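Fuculose-1-phosphate aldolase (Glaciozyma antarctica, PDB 4XXF) is a zinc-binding member of the class II aldolase and adducin family, with an AraD-like alpha/beta fold and an assembly of four chains. Local coordinates at residues 67-71 / 72-76; 92-96 / 97-101; 186-189 / 190-194; 245-248 / 249-253. All coordinates share one frame; numbering follows the deposited sequence. Where two conformers were deposited one is given.

Contact 1. Residues 67-71 / 72-76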
ATOM      1  N   ARG A  67      14.108   3.090 -10.125  1.00 11.25           N
ATOM      2  CA  ARG A  67      14.153   4.102  -9.073  1.00 10.21           C
ATOM      3  C   ARG A  67      15.413   4.964  -9.122  1.00 10.62           C
ATOM      4  O   ARG A  67      15.416   6.075  -8.600  1.00 12.03           O
ATOM      5  CB  ARG A  67      14.037   3.389  -7.710  1.00 11.11           C
ATOM      6  CG  ARG A  67      14.291   4.243  -6.468  1.00 11.57           C
ATOM      7  CD  ARG A  67      13.248   5.346  -6.340  1.00 12.38           C
ATOM      8  NE  ARG A  67      13.412   6.130  -5.120  1.00 13.93           N
ATOM      9  CZ  ARG A  67      14.289   7.117  -4.979  1.00 12.73           C
ATOM     10  NH1 ARG A  67      15.109   7.434  -5.967  1.00 13.37           N
ATOM     11  NH2 ARG A  67      14.350   7.786  -3.834  1.00 15.94           N
ATOM     12  N   LEU A  68      16.476   4.453  -9.736  1.00 12.02           N
ATOM     13  CA  LEU A  68      17.750   5.164  -9.790  1.00 11.66           C
ATOM     14  C   LEU A  68      18.102   5.663 -11.188  1.00 12.35           C
ATOM     15  O   LEU A  68      19.206   6.163 -11.396  1.00 14.37           O
ATOM     16  CB  LEU A  68      18.875   4.260  -9.275  1.00 13.10           C
ATOM     17  CG  LEU A  68      18.618   3.699  -7.871  1.00 11.33           C
ATOM     18  CD1 LEU A  68      19.690   2.672  -7.507  1.00 13.68           C
ATOM     19  CD2 LEU A  68      18.561   4.803  -6.807  1.00 14.48           C
ATOM     20  N   MET A  69      17.173   5.554 -12.138  1.00 10.67           N
ATOM     21  CA  MET A  69      17.445   5.943 -13.523  1.00 11.63           C
ATOM     22  C   MET A  69      17.846   7.409 -13.613  1.00 12.10           C
ATOM     23  O   MET A  69      17.228   8.262 -12.982  1.00 12.19           O
ATOM     24  CB  MET A  69      16.207   5.691 -14.386  1.00 12.88           C
ATOM     25  CG  MET A  69      16.466   5.698 -15.896  1.00 12.57           C
ATOM     26  SD  MET A  69      17.578   4.356 -16.431  1.00 13.68           S
ATOM     27  CE  MET A  69      16.930   2.940 -15.529  1.00 12.67           C
ATOM     28  N   THR A  70      18.885   7.698 -14.396  1.00 11.94           N
ATOM     29  CA  THR A  70      19.269   9.079 -14.701  1.00 12.44           C
ATOM     30  C   THR A  70      19.479   9.211 -16.198  1.00 11.86           C
ATOM     31  O   THR A  70      19.631   8.211 -16.901  1.00 12.73           O
ATOM     32  CB  THR A  70      20.562   9.537 -13.979  1.00 12.04           C
ATOM     33  OG1 THR A  70      21.695   8.896 -14.571  1.00 14.71           O
ATOM     34  CG2 THR A  70      20.508   9.222 -12.487  1.00 13.66           C
ATOM     35  N   VAL A  71      19.489  10.450 -16.672  1.00 13.00           N
ATOM     36  CA  VAL A  71      19.692  10.716 -18.091  1.00 14.17           C
ATOM     37  C   VAL A  71      20.999  10.091 -18.609  1.00 13.98           C
ATOM     38  O   VAL A  71      21.025   9.518 -19.702  1.00 14.60           O
ATOM     39  CB  VAL A  71      19.658  12.242 -18.366  1.00 13.69           C
ATOM     40  CG1 VAL A  71      20.204  12.573 -19.755  1.00 17.69           C
ATOM     41  CG2 VAL A  71      18.240  12.760 -18.195  1.00 16.45           C
ATOM     42  N   SER A  72      22.053  10.135 -17.795  1.00 13.45           N
ATOM     43  CA  SER A  72      23.361   9.594 -18.176  0.83 15.27           C
ATOM     44  C   SER A  72      23.375   8.078 -18.338  1.00 15.01           C
ATOM     45  O   SER A  72      24.281   7.524 -18.964  1.00 17.36           O
ATOM     46  CB  SER A  72      24.413   9.998 -17.142  0.83 17.21           C
ATOM     47  OG  SER A  72      24.671  11.389 -17.216  0.83 20.40           O
ATOM     48  N   ASP A  73      22.379   7.398 -17.773  1.00 14.11           N
ATOM     49  CA  ASP A  73      22.317   5.943 -17.866  1.00 13.91           C
ATOM     50  C   ASP A  73      21.724   5.428 -19.167  1.00 13.74           C
ATOM     51  O   ASP A  73      21.983   4.286 -19.560  1.00 14.69           O
ATOM     52  CB  ASP A  73      21.482   5.381 -16.717  1.00 14.11           C
ATOM     53  CG  ASP A  73      22.112   5.617 -15.369  1.00 16.27           C
ATOM     54  OD1 ASP A  73      23.262   5.173 -15.163  1.00 16.17           O
ATOM     55  OD2 ASP A  73      21.452   6.246 -14.511  1.00 14.32           O
ATOM     56  N   LEU A  74      20.890   6.239 -19.819  1.00 12.99           N
ATOM     57  CA  LEU A  74      20.192   5.776 -21.015  1.00 13.74           C
ATOM     58  C   LEU A  74      21.160   5.391 -22.117  1.00 13.40           C
ATOM     59  O   LEU A  74      22.165   6.077 -22.344  1.00 14.40           O
ATOM     60  CB  LEU A  74      19.256   6.844 -21.560  1.00 12.84           C
ATOM     61  CG  LEU A  74      18.117   7.291 -20.657  1.00 11.94           C
ATOM     62  CD1 LEU A  74      17.247   8.248 -21.458  1.00 14.18           C
ATOM     63  CD2 LEU A  74      17.303   6.089 -20.139  1.00 14.65           C
ATOM     64  N   ILE A  75      20.827   4.329 -22.842  1.00 13.75           N
ATOM     65  CA  ILE A  75      21.654   3.878 -23.953  1.00 14.43           C
ATOM     66  C   ILE A  75      20.915   4.027 -25.269  1.00 13.96           C
ATOM     67  O   ILE A  75      19.682   4.030 -25.308  1.00 14.30           O
ATOM     68  CB  ILE A  75      22.100   2.409 -23.780  1.00 13.48           C
ATOM     69  CG1 ILE A  75      20.913   1.504 -23.439  1.00 15.56           C
ATOM     70  CG2 ILE A  75      23.193   2.304 -22.711  1.00 18.16           C
ATOM     71  CD1 ILE A  75      21.215   0.018 -23.552  1.00 16.26           C
ATOM     72  N   LEU A  76      21.684   4.147 -26.340  1.00 14.75           N
ATOM     73  CA  LEU A  76      21.158   4.261 -27.687  1.00 14.12           C
ATOM     74  C   LEU A  76      21.362   2.938 -28.406  1.00 18.17           C
ATOM     75  O   LEU A  76      22.460   2.388 -28.391  1.00 18.22           O
ATOM     76  CB  LEU A  76      21.859   5.390 -28.432  1.00 17.28           C
ATOM     77  CG  LEU A  76      21.402   5.694 -29.857  1.00 17.97           C
ATOM     78  CD1 LEU A  76      19.973   6.215 -29.883  1.00 20.74           C
ATOM     79  CD2 LEU A  76      22.352   6.704 -30.491  1.00 20.21           C
TER
HETATM   80  O   HOH W   1      21.821   5.693 -11.712  1.00 20.89           O
HETATM   81  O   HOH W   2      22.564   8.780 -21.867  1.00 17.27           O
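Asp73 turns back along the chain toward Thr70, and the meeting can be followed outward from its CB. That carbon lies beside the sulfur of Met69, 4.0 Å from SD, and near the carbonyl oxygen of Thr70. CG stands beside the backbone N of its own residue, anti to the carbonyl carbon (chi1 -65°), which turns the carboxylate toward the start of the turn. OD2 does most of the work. The amide N of Thr70 reaches its anti lone pair at 3.0 Å, along a bent bond (134°), while the hydroxyl OG1 of Thr70 donates to OD2 over 2.7 Å from above the carboxylate plane. A water bridges the same OD2 to Leu68 O, and OD1 has a weak, long ion pair with Lys88.

Two backbone bonds close the short 3-10 turn: Asp73 N to Thr70 O at 3.0 Å and Leu74 N to Val71 O at 3.3 Å. Beside it, Met69 SD lies 4.1 Å from Leu74 CD2, the two apolar chains crossing at about a right angle on the side covered by helix 15-36.

Threonine suits its place by offering a hydroxyl next to its own amide, and aspartate by a short arm that reaches both. Three donors on one buried oxygen would probably stabilise the carboxylate in its charged form and fix its rotation.

Contact 2. Residues 92-96 / 97-101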
ATOM      1  N   ARG A  92      26.557  -0.829 -20.542  1.00 19.61           N
ATOM      2  CA  ARG A  92      26.118  -0.494 -21.887  1.00 17.82           C
ATOM      3  C   ARG A  92      25.553  -1.755 -22.516  1.00 17.43           C
ATOM      4  O   ARG A  92      26.096  -2.306 -23.475  1.00 20.98           O
ATOM      5  CB  ARG A  92      27.271   0.104 -22.691  1.00 21.04           C
ATOM      6  CG  ARG A  92      27.590   1.504 -22.198  1.00 20.58           C
ATOM      7  CD  ARG A  92      28.884   2.072 -22.731  1.00 22.07           C
ATOM      8  NE  ARG A  92      29.018   3.443 -22.250  1.00 24.99           N
ATOM      9  CZ  ARG A  92      30.163   4.032 -21.941  1.00 27.61           C
ATOM     10  NH1 ARG A  92      31.311   3.378 -22.071  1.00 32.15           N
ATOM     11  NH2 ARG A  92      30.160   5.285 -21.505  1.00 32.64           N
ATOM     12  N   ILE A  93      24.439  -2.194 -21.931  1.00 18.04           N
ATOM     13  CA  ILE A  93      23.805  -3.451 -22.299  0.54 17.48           C
ATOM     14  C   ILE A  93      22.297  -3.300 -22.351  1.00 16.73           C
ATOM     15  O   ILE A  93      21.698  -2.587 -21.549  1.00 15.92           O
ATOM     16  CB  ILE A  93      24.161  -4.591 -21.313  0.54 18.52           C
ATOM     17  CG1 ILE A  93      23.878  -4.169 -19.867  0.54 18.53           C
ATOM     18  CG2 ILE A  93      25.610  -5.007 -21.475  0.54 21.98           C
ATOM     19  CD1 ILE A  93      23.954  -5.320 -18.878  0.54 22.87           C
ATOM     20  N   VAL A  94      21.685  -3.968 -23.320  1.00 19.44           N
ATOM     21  CA  VAL A  94      20.243  -3.948 -23.485  1.00 18.96           C
ATOM     22  C   VAL A  94      19.699  -5.359 -23.280  1.00 21.26           C
ATOM     23  O   VAL A  94      20.361  -6.343 -23.609  1.00 22.64           O
ATOM     24  CB  VAL A  94      19.834  -3.398 -24.886  1.00 18.30           C
ATOM     25  CG1 VAL A  94      20.223  -4.372 -26.006  1.00 21.78           C
ATOM     26  CG2 VAL A  94      18.346  -3.080 -24.939  1.00 21.78           C
ATOM     27  N   ASN A  95      18.513  -5.460 -22.691  1.00 19.31           N
ATOM     28  CA  ASN A  95      17.782  -6.718 -22.680  1.00 23.02           C
ATOM     29  C   ASN A  95      17.266  -6.962 -24.104  1.00 19.14           C
ATOM     30  O   ASN A  95      16.317  -6.313 -24.539  1.00 19.42           O
ATOM     31  CB  ASN A  95      16.657  -6.647 -21.641  1.00 27.02           C
ATOM     32  CG  ASN A  95      15.620  -7.755 -21.782  1.00 30.36           C
ATOM     33  OD1 ASN A  95      15.823  -8.753 -22.473  1.00 37.73           O
ATOM     34  ND2 ASN A  95      14.493  -7.577 -21.104  1.00 37.00           N
ATOM     35  N   LEU A  96      17.899  -7.875 -24.839  1.00 22.32           N
ATOM     36  CA  LEU A  96      17.661  -7.964 -26.283  1.00 27.00           C
ATOM     37  C   LEU A  96      16.260  -8.450 -26.631  1.00 26.55           C
ATOM     38  O   LEU A  96      15.572  -7.825 -27.437  1.00 23.65           O
ATOM     39  CB  LEU A  96      18.699  -8.872 -26.960  1.00 25.80           C
ATOM     40  CG  LEU A  96      18.614  -8.917 -28.494  1.00 30.22           C
ATOM     41  CD1 LEU A  96      18.884  -7.542 -29.102  1.00 29.66           C
ATOM     42  CD2 LEU A  96      19.560  -9.956 -29.086  1.00 33.04           C
ATOM     43  N   ALA A  97      15.839  -9.560 -26.035  1.00 29.79           N
ATOM     44  CA  ALA A  97      14.545 -10.148 -26.366  1.00 31.39           C
ATOM     45  C   ALA A  97      13.436  -9.133 -26.137  1.00 28.81           C
ATOM     46  O   ALA A  97      12.570  -8.932 -26.993  1.00 26.09           O
ATOM     47  CB  ALA A  97      14.300 -11.405 -25.544  1.00 35.25           C
ATOM     48  N   GLY A  98      13.495  -8.472 -24.988  1.00 24.81           N
ATOM     49  CA  GLY A  98      12.548  -7.429 -24.652  1.00 26.07           C
ATOM     50  C   GLY A  98      12.597  -6.254 -25.604  1.00 23.26           C
ATOM     51  O   GLY A  98      11.558  -5.757 -26.044  1.00 22.29           O
ATOM     52  N   PHE A  99      13.803  -5.822 -25.947  1.00 24.38           N
ATOM     53  CA  PHE A  99      13.935  -4.696 -26.849  1.00 20.02           C
ATOM     54  C   PHE A  99      13.375  -4.999 -28.243  1.00 23.01           C
ATOM     55  O   PHE A  99      12.764  -4.127 -28.860  1.00 21.05           O
ATOM     56  CB  PHE A  99      15.390  -4.238 -26.983  1.00 21.23           C
ATOM     57  CG  PHE A  99      15.571  -3.194 -28.049  1.00 20.64           C
ATOM     58  CD1 PHE A  99      15.202  -1.879 -27.810  1.00 23.66           C
ATOM     59  CD2 PHE A  99      16.039  -3.536 -29.311  1.00 23.10           C
ATOM     60  CE1 PHE A  99      15.321  -0.915 -28.799  1.00 21.48           C
ATOM     61  CE2 PHE A  99      16.166  -2.580 -30.305  1.00 24.27           C
ATOM     62  CZ  PHE A  99      15.808  -1.264 -30.045  1.00 27.73           C
ATOM     63  N   MET A 100      13.579  -6.216 -28.740  1.00 23.26           N
ATOM     64  CA  MET A 100      13.144  -6.544 -30.093  1.00 21.78           C
ATOM     65  C   MET A 100      11.621  -6.622 -30.211  1.00 19.49           C
ATOM     66  O   MET A 100      11.091  -6.471 -31.305  1.00 21.78           O
ATOM     67  CB  MET A 100      13.796  -7.845 -30.565  1.00 25.85           C
ATOM     68  CG  MET A 100      15.311  -7.725 -30.744  1.00 29.83           C
ATOM     69  SD  MET A 100      15.833  -6.366 -31.832  1.00 28.17           S
ATOM     70  CE  MET A 100      15.210  -6.924 -33.417  1.00 32.04           C
ATOM     71  N   ILE A 101      10.913  -6.823 -29.101  1.00 17.80           N
ATOM     72  CA  ILE A 101       9.462  -6.624 -29.123  1.00 17.22           C
ATOM     73  C   ILE A 101       9.148  -5.169 -29.480  1.00 16.76           C
ATOM     74  O   ILE A 101       8.308  -4.883 -30.347  1.00 18.13           O
ATOM     75  CB  ILE A 101       8.808  -6.993 -27.781  1.00 17.64           C
ATOM     76  CG1 ILE A 101       8.904  -8.506 -27.571  1.00 24.99           C
ATOM     77  CG2 ILE A 101       7.353  -6.551 -27.762  1.00 20.52           C
ATOM     78  CD1 ILE A 101       8.418  -8.977 -26.212  1.00 25.33           C
TER
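Asn95 and Gly98 make the polar side-chain contact where helix 96-108 begins. Asn95 is the N-cap: with CG swung away from the backbone N (chi1 165°), its carbonyl OD1 faces the first turn and accepts from Gly98 N. The bond is straight (166°) but weak, with 3.4 Å between Gly98 N and Asn95 OD1. The other arm of the amide, ND2, lies 4.0 Å from Gly98 CA, and the glycine, with no side chain, lets the cap come this close to the helix.

Main-chain bonds carry the rest of the polar contact. Phe99 N donates to Asn95 O at 2.9 Å, and Met100 N to Leu96 O at 2.9 Å. Asn95 therefore serves the helix twice, through its side chain and through its own carbonyl.

The apolar contacts fall into two pairs. Val94, still in the extended lead-in, sets CG2 3.8 Å from Phe99 CB, the two side chains meeting at a slant near the root of the ring. Beyond that root, Phe99 packs on Phe57, Thr47 and Val77 of the sheet, where Val94 also touches Ile75 and Val59, so a branched and an aromatic residue fit the buried side. Leu96 and Met100, one helical turn apart, run side by side in the same direction, with Leu96 CD1 3.9 Å from Met100 CG; flexible chains suit this more open side.

An asparagine N-cap at the junction of an extended chain and a helix is a classic helix start, here seated against the central sheet of the AraD-like fold.

Contact 3. Residues 186-189 / 190-194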
ATOM      1  N   VAL A 186       1.608   1.827 -26.153  1.00 11.22           N
ATOM      2  CA  VAL A 186       2.358   2.609 -27.129  1.00 12.04           C
ATOM      3  C   VAL A 186       1.788   4.014 -27.199  1.00 12.66           C
ATOM      4  O   VAL A 186       0.642   4.247 -26.810  1.00 13.50           O
ATOM      5  CB  VAL A 186       2.325   1.961 -28.539  1.00 12.35           C
ATOM      6  CG1 VAL A 186       2.797   0.516 -28.475  1.00 13.99           C
ATOM      7  CG2 VAL A 186       0.920   2.054 -29.140  1.00 12.79           C
ATOM      8  N   GLY A 187       2.595   4.953 -27.669  1.00 12.30           N
ATOM      9  CA  GLY A 187       2.138   6.321 -27.810  1.00 12.36           C
ATOM     10  C   GLY A 187       2.855   7.096 -28.888  1.00 12.75           C
ATOM     11  O   GLY A 187       3.982   6.778 -29.270  1.00 12.84           O
ATOM     12  N   THR A 188       2.194   8.146 -29.361  1.00 13.42           N
ATOM     13  CA  THR A 188       2.847   9.106 -30.240  1.00 12.84           C
ATOM     14  C   THR A 188       3.782  10.000 -29.437  1.00 13.85           C
ATOM     15  O   THR A 188       4.610  10.702 -30.016  1.00 15.15           O
ATOM     16  CB  THR A 188       1.835   9.974 -31.003  1.00 14.82           C
ATOM     17  OG1 THR A 188       1.058  10.748 -30.078  1.00 16.25           O
ATOM     18  CG2 THR A 188       0.918   9.102 -31.864  1.00 14.54           C
ATOM     19  N   THR A 189       3.633   9.971 -28.113  1.00 13.35           N
ATOM     20  CA  THR A 189       4.555  10.632 -27.192  1.00 13.13           C
ATOM     21  C   THR A 189       4.851   9.689 -26.052  1.00 11.11           C
ATOM     22  O   THR A 189       4.084   8.763 -25.795  1.00 12.44           O
ATOM     23  CB  THR A 189       4.006  11.950 -26.597  1.00 12.51           C
ATOM     24  OG1 THR A 189       2.782  11.686 -25.892  1.00 13.60           O
ATOM     25  CG2 THR A 189       3.782  12.995 -27.681  1.00 15.72           C
ATOM     26  N   ILE A 190       5.974   9.911 -25.376  1.00 12.20           N
ATOM     27  CA  ILE A 190       6.264   9.210 -24.131  1.00 11.96           C
ATOM     28  C   ILE A 190       5.111   9.408 -23.153  1.00 10.97           C
ATOM     29  O   ILE A 190       4.650   8.466 -22.513  1.00 12.15           O
ATOM     30  CB  ILE A 190       7.558   9.730 -23.498  1.00 13.32           C
ATOM     31  CG1 ILE A 190       8.760   9.425 -24.388  1.00 15.74           C
ATOM     32  CG2 ILE A 190       7.752   9.169 -22.091  1.00 14.78           C
ATOM     33  CD1 ILE A 190       9.946  10.325 -24.093  1.00 16.41           C
ATOM     34  N   ASP A 191       4.624  10.643 -23.080  1.00 11.75           N
ATOM     35  CA  ASP A 191       3.589  10.987 -22.111  1.00 11.05           C
ATOM     36  C   ASP A 191       2.324  10.164 -22.311  1.00 11.82           C
ATOM     37  O   ASP A 191       1.786   9.606 -21.360  1.00 12.18           O
ATOM     38  CB  ASP A 191       3.253  12.470 -22.220  1.00 13.37           C
ATOM     39  CG  ASP A 191       4.460  13.367 -22.008  1.00 15.81           C
ATOM     40  OD1 ASP A 191       4.386  14.269 -21.148  1.00 16.13           O
ATOM     41  OD2 ASP A 191       5.489  13.177 -22.696  1.00 16.25           O
ATOM     42  N   SER A 192       1.845  10.072 -23.551  1.00 11.37           N
ATOM     43  CA  SER A 192       0.614   9.326 -23.757  1.00 11.50           C
ATOM     44  C   SER A 192       0.824   7.835 -23.502  1.00 12.46           C
ATOM     45  O   SER A 192      -0.039   7.201 -22.910  1.00 11.65           O
ATOM     46  CB  SER A 192       0.036   9.567 -25.156  1.00 14.18           C
ATOM     47  OG  SER A 192       0.868   9.054 -26.180  1.00 13.73           O
ATOM     48  N   ALA A 193       1.957   7.269 -23.912  1.00 11.87           N
ATOM     49  CA  ALA A 193       2.222   5.861 -23.615  1.00 12.36           C
ATOM     50  C   ALA A 193       2.184   5.594 -22.107  1.00 10.83           C
ATOM     51  O   ALA A 193       1.663   4.568 -21.659  1.00 11.55           O
ATOM     52  CB  ALA A 193       3.561   5.437 -24.185  1.00 13.22           C
ATOM     53  N   VAL A 194       2.730   6.522 -21.330  1.00 11.76           N
ATOM     54  CA  VAL A 194       2.730   6.424 -19.879  1.00 12.12           C
ATOM     55  C   VAL A 194       1.314   6.533 -19.316  1.00 11.48           C
ATOM     56  O   VAL A 194       0.939   5.732 -18.453  1.00 11.63           O
ATOM     57  CB  VAL A 194       3.642   7.498 -19.270  1.00 11.26           C
ATOM     58  CG1 VAL A 194       3.439   7.611 -17.765  1.00 12.60           C
ATOM     59  CG2 VAL A 194       5.096   7.167 -19.545  1.00 12.70           C
TER
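Ser192 OG is held from two directions: Thr189 N donates to it in a weak bond of 3.5 Å, and the carboxylate of Glu234 is its stronger partner. The answering bond runs from Ser192 N to Thr189 OG1, 3.0 Å long and nearly straight at 163°. Together the two cross-bonds make a capping box, with Thr189 as N-cap of helix 190-213. Both hydroxyls occupy the rotamer near +60° (chi1 59° for Thr189, 66° for Ser192), wedged between backbone N and carbonyl carbon, which folds each oxygen back over the turn.

Thr189 also supplies the first main-chain acceptor of the helix, its O taking Ala193 N at 3.2 Å. Gly187, at the end of the strand, passes close to the first turn: its CA is 3.4 Å from Ser192 OG, and its N is 3.6 Å from Ala193 CB. A glycine and an alanine are small enough for strand and helix to meet this closely.

Asp191 pairs with Arg25 of helix 15-36 in a salt bridge inside the fold. Glu234 accepts from Thr188 N as well as bonding the serine, and its charge beside the positive helix start is probably stabilised electrostatically.

Contact 4. Residues 245-248 / 249-253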
ATOM      1  N   PHE A 245       3.992  13.479 -14.330  1.00 10.17           N
ATOM      2  CA  PHE A 245       5.274  14.099 -14.636  1.00 10.55           C
ATOM      3  C   PHE A 245       5.553  15.312 -13.761  1.00 11.69           C
ATOM      4  O   PHE A 245       6.691  15.520 -13.345  1.00 11.53           O
ATOM      5  CB  PHE A 245       5.339  14.480 -16.126  1.00 10.79           C
ATOM      6  CG  PHE A 245       5.540  13.289 -17.035  1.00 10.90           C
ATOM      7  CD1 PHE A 245       6.824  12.825 -17.289  1.00 11.70           C
ATOM      8  CD2 PHE A 245       4.459  12.604 -17.588  1.00 12.78           C
ATOM      9  CE1 PHE A 245       7.037  11.721 -18.116  1.00 11.87           C
ATOM     10  CE2 PHE A 245       4.666  11.494 -18.418  1.00 13.04           C
ATOM     11  CZ  PHE A 245       5.965  11.047 -18.668  1.00 11.68           C
ATOM     12  N   GLN A 246       4.529  16.102 -13.455  1.00 10.62           N
ATOM     13  CA  GLN A 246       4.724  17.220 -12.539  1.00 10.93           C
ATOM     14  C   GLN A 246       5.243  16.728 -11.196  1.00 10.38           C
ATOM     15  O   GLN A 246       6.205  17.269 -10.654  1.00 12.40           O
ATOM     16  CB  GLN A 246       3.426  17.984 -12.312  1.00 11.29           C
ATOM     17  CG  GLN A 246       2.840  18.685 -13.522  1.00 12.56           C
ATOM     18  CD  GLN A 246       1.351  18.916 -13.344  1.00 13.32           C
ATOM     19  OE1 GLN A 246       0.863  19.047 -12.220  1.00 15.05           O
ATOM     20  NE2 GLN A 246       0.615  18.967 -14.446  1.00 14.98           N
ATOM     21  N   VAL A 247       4.608  15.687 -10.670  1.00 10.83           N
ATOM     22  CA  VAL A 247       4.956  15.195  -9.344  1.00 10.82           C
ATOM     23  C   VAL A 247       6.338  14.554  -9.329  1.00 10.46           C
ATOM     24  O   VAL A 247       7.128  14.821  -8.420  1.00 11.85           O
ATOM     25  CB  VAL A 247       3.889  14.199  -8.817  1.00 11.15           C
ATOM     26  CG1 VAL A 247       4.372  13.505  -7.528  1.00 12.42           C
ATOM     27  CG2 VAL A 247       2.581  14.941  -8.544  1.00 12.02           C
ATOM     28  N   ILE A 248       6.659  13.728 -10.318  1.00 10.34           N
ATOM     29  CA  ILE A 248       7.943  13.045 -10.240  1.00 11.61           C
ATOM     30  C   ILE A 248       9.110  14.041 -10.380  1.00 10.92           C
ATOM     31  O   ILE A 248      10.176  13.847  -9.778  1.00 11.53           O
ATOM     32  CB  ILE A 248       8.056  11.903 -11.292  1.00 10.21           C
ATOM     33  CG1 ILE A 248       9.117  10.875 -10.865  1.00 11.67           C
ATOM     34  CG2 ILE A 248       8.339  12.442 -12.682  1.00 11.37           C
ATOM     35  CD1 ILE A 248       8.774  10.097  -9.586  1.00 13.81           C
ATOM     36  N   GLU A 249       8.911  15.106 -11.152  1.00 11.03           N
ATOM     37  CA  GLU A 249       9.935  16.139 -11.261  1.00 12.08           C
ATOM     38  C   GLU A 249      10.142  16.834  -9.921  1.00 12.01           C
ATOM     39  O   GLU A 249      11.284  17.064  -9.501  1.00 13.10           O
ATOM     40  CB  GLU A 249       9.557  17.144 -12.345  1.00 13.56           C
ATOM     41  CG  GLU A 249      10.619  18.208 -12.615  1.00 15.89           C
ATOM     42  CD  GLU A 249      10.266  19.072 -13.812  1.00 22.15           C
ATOM     43  OE1 GLU A 249      10.125  20.298 -13.634  1.00 26.96           O
ATOM     44  OE2 GLU A 249      10.134  18.527 -14.935  1.00 20.71           O
ATOM     45  N   HIS A 250       9.040  17.143  -9.239  1.00 12.23           N
ATOM     46  CA  HIS A 250       9.114  17.757  -7.915  1.00 12.87           C
ATOM     47  C   HIS A 250       9.846  16.846  -6.927  1.00 13.53           C
ATOM     48  O   HIS A 250      10.704  17.305  -6.176  1.00 15.92           O
ATOM     49  CB  HIS A 250       7.707  18.076  -7.416  1.00 13.99           C
ATOM     50  CG  HIS A 250       7.666  18.618  -6.025  1.00 16.49           C
ATOM     51  ND1 HIS A 250       8.101  19.885  -5.702  1.00 21.54           N
ATOM     52  CD2 HIS A 250       7.231  18.062  -4.870  1.00 19.24           C
ATOM     53  CE1 HIS A 250       7.934  20.087  -4.406  1.00 23.09           C
ATOM     54  NE2 HIS A 250       7.414  18.994  -3.877  1.00 21.06           N
ATOM     55  N   LEU A 251       9.539  15.554  -6.940  1.00 12.60           N
ATOM     56  CA  LEU A 251      10.101  14.634  -5.950  1.00 14.06           C
ATOM     57  C   LEU A 251      11.556  14.267  -6.209  1.00 12.61           C
ATOM     58  O   LEU A 251      12.359  14.178  -5.284  1.00 14.68           O
ATOM     59  CB  LEU A 251       9.278  13.344  -5.885  1.00 15.16           C
ATOM     60  CG  LEU A 251       7.829  13.487  -5.426  1.00 17.58           C
ATOM     61  CD1 LEU A 251       7.123  12.140  -5.531  1.00 18.56           C
ATOM     62  CD2 LEU A 251       7.735  14.048  -4.016  1.00 21.62           C
ATOM     63  N   GLN A 252      11.883  14.008  -7.472  1.00 12.95           N
ATOM     64  CA  GLN A 252      13.152  13.352  -7.791  1.00 12.23           C
ATOM     65  C   GLN A 252      13.908  13.971  -8.957  1.00 12.20           C
ATOM     66  O   GLN A 252      14.960  13.457  -9.350  1.00 12.53           O
ATOM     67  CB  GLN A 252      12.915  11.859  -8.065  1.00 12.29           C
ATOM     68  CG  GLN A 252      12.596  11.099  -6.780  1.00 13.17           C
ATOM     69  CD  GLN A 252      12.144   9.665  -7.007  1.00 13.22           C
ATOM     70  OE1 GLN A 252      12.462   9.047  -8.031  1.00 12.58           O
ATOM     71  NE2 GLN A 252      11.400   9.123  -6.048  1.00 13.87           N
ATOM     72  N   GLY A 253      13.395  15.072  -9.503  1.00 12.51           N
ATOM     73  CA  GLY A 253      14.032  15.709 -10.648  1.00 13.62           C
ATOM     74  C   GLY A 253      15.503  16.028 -10.461  1.00 13.62           C
ATOM     75  O   GLY A 253      16.303  15.809 -11.368  1.00 15.72           O
TER
HETATM   76  O   HOH W   3       7.536  17.517 -15.465  1.00 29.34           O
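The amide of Gln252 lies between two neighbours: Ile248 CD1 sits over one face, 4.1 Å from OE1, and the guanidinium of Arg67 lies roughly parallel over the opposite face. OE1 accepts a hydrogen bond from Arg31 NH1, which probably fixes the flip of the amide. The extended chain of Glu249 carries OE2 to a water at 2.8 Å, which reaches back, weakly, to Phe245 O. The Phe245 ring points away into the protein, where Arg25 makes a cation-pi contact with it.

Val247 and Leu251 lie side by side and point the same way, with Val247 CG1 3.7 Å from Leu251 CD1. Leu251 CG is also close to Val247 O. This ridge, with Gln246 and His250, meets the third subunit; the amide of Gln246 suits the place because it can accept from Ala65 N and donate to Gly63 O there. Branched Ile248 instead fills the side facing helix 15-36.

The backbone bonds run from Glu249 N to Phe245 O through to Gln252 N to Ile248 O, the last at 2.9 Å. They form the i to i+4 ladder of an alpha-helix packed on two sides, by helices of its own chain and by the third subunit.

In the fold
Contact 1 runs into edge strand 75-78, against which the lead-in of contact 2 packs; their centres are 15 Å apart, and Ile75 CD1 comes 3.3 Å from Ile93 O. Contacts 3 and 4 join two helices: Asp191 CA lies 3.9 Å from Phe245 CE2. Contact 4 also connects with contact 1, within the chain, where Arg67 CZ lies 3.7 Å from Gln252 NE2, and between chains, where Arg67 packs on Val247 of the second subunit. Contacts 2 and 4 are the farthest apart, 27 Å between centres. The zinc ion, held by His117, His119 and His181, lies about 6 Å from Gly98 and about 13 Å from the Val186 side chain of contact 3, so the start of helix 96-108 in contact 2 borders the metal site.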